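Local coordinates for protein PrgZ (Enterococcus faecalis, PDB 4FAJ) that serves as a membrane-anchored extracellular receptor that binds a peptide pheromone, probably for its uptake, at residues N390-Q393 with A394-Y397. Residues are numbered along the deposited sequence; the frame is centred on the assembly and turned at random.
Sequences NKKQ and AEEY
Lys391 and Glu395 form an i to i+4 salt bridge linking the first and second turns of helix 391-402, at the surface of the protein and away from its zinc sites. The helix starts at Asn390, the N-cap, a place suited to a short side chain with an acceptor. With CG anti to the backbone N (chi1 -168°), OD1 accepts from Gln393 N, three residues on, at 3.3 Å; the N-H points nearly straight at OD1, but the donor stands 49° out of the side-chain carbonyl plane rather than on a lone pair, and the bond is rather long. Regular helical bonds follow: Ala394 N gives to Asn390 O at 3.0 Å, and Tyr397 N to Gln393 O at 2.8 Å.

The long, flexible lysine chain bends at chi2 and chi4, which brings NZ to 3.4 Å from Glu395 OE2, a weak bond. Glu395, extended beyond CG, lays that CG 3.3 Å from Lys391 O. Near the helix N-terminus, acidic Glu395 and Glu396 are probably favoured by the helix dipole. Lys391 NZ also has a long, weak ion pair with Asp436. Small Ala394 is the buried residue here, its methyl fitting against Tyr344 of helix 336-345 and Ser437 of helix 421-437. The Tyr397 ring presents its edge to the Gln393 carbonyl, CD2 lying 3.2 Å from O. The Gln393 amide, 63° from the ring plane, brings OE1 to 3.8 Å from Tyr397 CE2.

Since the ion pair is long and partly exposed, it probably adds only modest stability, whereas the cap satisfies Gln393 N, an amide that the first turn leaves without a helical acceptor.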
loop_
_atom_site.group_PDB
_atom_site.type_symbol
_atom_site.label_atom_id
_atom_site.label_comp_id
_atom_site.label_asym_id
_atom_site.label_seq_id
_atom_site.Cartn_x
_atom_site.Cartn_y
_atom_site.Cartn_z
ATOM N N ASN A 390 -16.660 22.674 3.459
ATOM C CA ASN A 390 -17.374 23.932 3.308
ATOM C C ASN A 390 -18.737 23.627 2.678
ATOM O O ASN A 390 -18.886 23.625 1.459
ATOM C CB ASN A 390 -16.557 24.925 2.469
ATOM C CG ASN A 390 -17.107 26.340 2.529
ATOM O OD1 ASN A 390 -18.320 26.555 2.512
ATOM N ND2 ASN A 390 -16.205 27.323 2.588
ATOM N N LYS A 391 -19.715 23.360 3.544
ATOM C CA LYS A 391 -21.076 22.954 3.150
ATOM C C LYS A 391 -21.716 23.916 2.138
ATOM O O LYS A 391 -22.273 23.483 1.134
ATOM C CB LYS A 391 -21.951 22.841 4.408
ATOM C CG LYS A 391 -23.412 22.507 4.172
ATOM C CD LYS A 391 -23.783 21.150 4.712
ATOM C CE LYS A 391 -25.172 20.728 4.227
ATOM N NZ LYS A 391 -26.238 21.497 4.887
ATOM N N LYS A 392 -21.616 25.219 2.386
ATOM C CA LYS A 392 -22.231 26.198 1.471
ATOM C C LYS A 392 -21.606 26.139 0.074
ATOM O O LYS A 392 -22.328 26.188 -0.916
ATOM C CB LYS A 392 -22.182 27.625 2.030
ATOM C CG LYS A 392 -23.296 27.943 3.052
ATOM C CD LYS A 392 -23.031 27.261 4.390
ATOM C CE LYS A 392 -24.083 27.490 5.438
ATOM N NZ LYS A 392 -24.032 26.348 6.404
ATOM N N GLN A 393 -20.284 26.004 -0.022
ATOM C CA GLN A 393 -19.641 25.862 -1.345
ATOM C C GLN A 393 -20.014 24.538 -2.040
ATOM O O GLN A 393 -20.187 24.502 -3.254
ATOM C CB GLN A 393 -18.109 26.010 -1.263
ATOM C CG GLN A 393 -17.617 27.469 -1.164
ATOM C CD GLN A 393 -18.052 28.333 -2.334
ATOM O OE1 GLN A 393 -18.364 27.836 -3.425
ATOM N NE2 GLN A 393 -18.087 29.643 -2.110
ATOM N N ALA A 394 -20.147 23.469 -1.264
ATOM C CA ALA A 394 -20.618 22.182 -1.775
ATOM C C ALA A 394 -21.971 22.347 -2.442
ATOM O O ALA A 394 -22.159 21.934 -3.580
ATOM C CB ALA A 394 -20.711 21.153 -0.648
ATOM N N GLU A 395 -22.898 22.971 -1.725
ATOM C CA GLU A 395 -24.258 23.206 -2.218
ATOM C C GLU A 395 -24.235 24.034 -3.493
ATOM O O GLU A 395 -24.960 23.759 -4.444
ATOM C CB GLU A 395 -25.097 23.913 -1.152
ATOM C CG GLU A 395 -25.365 23.059 0.095
ATOM C CD GLU A 395 -26.189 23.790 1.156
ATOM O OE1 GLU A 395 -26.147 25.040 1.204
ATOM O OE2 GLU A 395 -26.865 23.105 1.948
ATOM N N GLU A 396 -23.381 25.046 -3.519
ATOM C CA GLU A 396 -23.289 25.911 -4.676
ATOM C C GLU A 396 -22.633 25.277 -5.898
ATOM O O GLU A 396 -23.058 25.538 -7.023
ATOM C CB GLU A 396 -22.580 27.203 -4.301
ATOM C CG GLU A 396 -23.389 28.007 -3.290
ATOM C CD GLU A 396 -23.155 29.483 -3.399
ATOM O OE1 GLU A 396 -22.159 29.885 -4.035
ATOM O OE2 GLU A 396 -23.976 30.241 -2.851
ATOM N N TYR A 397 -21.602 24.459 -5.700
ATOM C CA TYR A 397 -21.003 23.736 -6.820
ATOM C C TYR A 397 -22.002 22.720 -7.398
ATOM O O TYR A 397 -22.038 22.491 -8.607
ATOM C CB TYR A 397 -19.710 23.025 -6.408
ATOM C CG TYR A 397 -18.469 23.885 -6.570
ATOM C CD1 TYR A 397 -17.954 24.164 -7.831
ATOM C CD2 TYR A 397 -17.814 24.408 -5.468
ATOM C CE1 TYR A 397 -16.813 24.936 -7.993
ATOM C CE2 TYR A 397 -16.664 25.185 -5.614
ATOM C CZ TYR A 397 -16.173 25.447 -6.869
ATOM O OH TYR A 397 -15.039 26.216 -6.994
#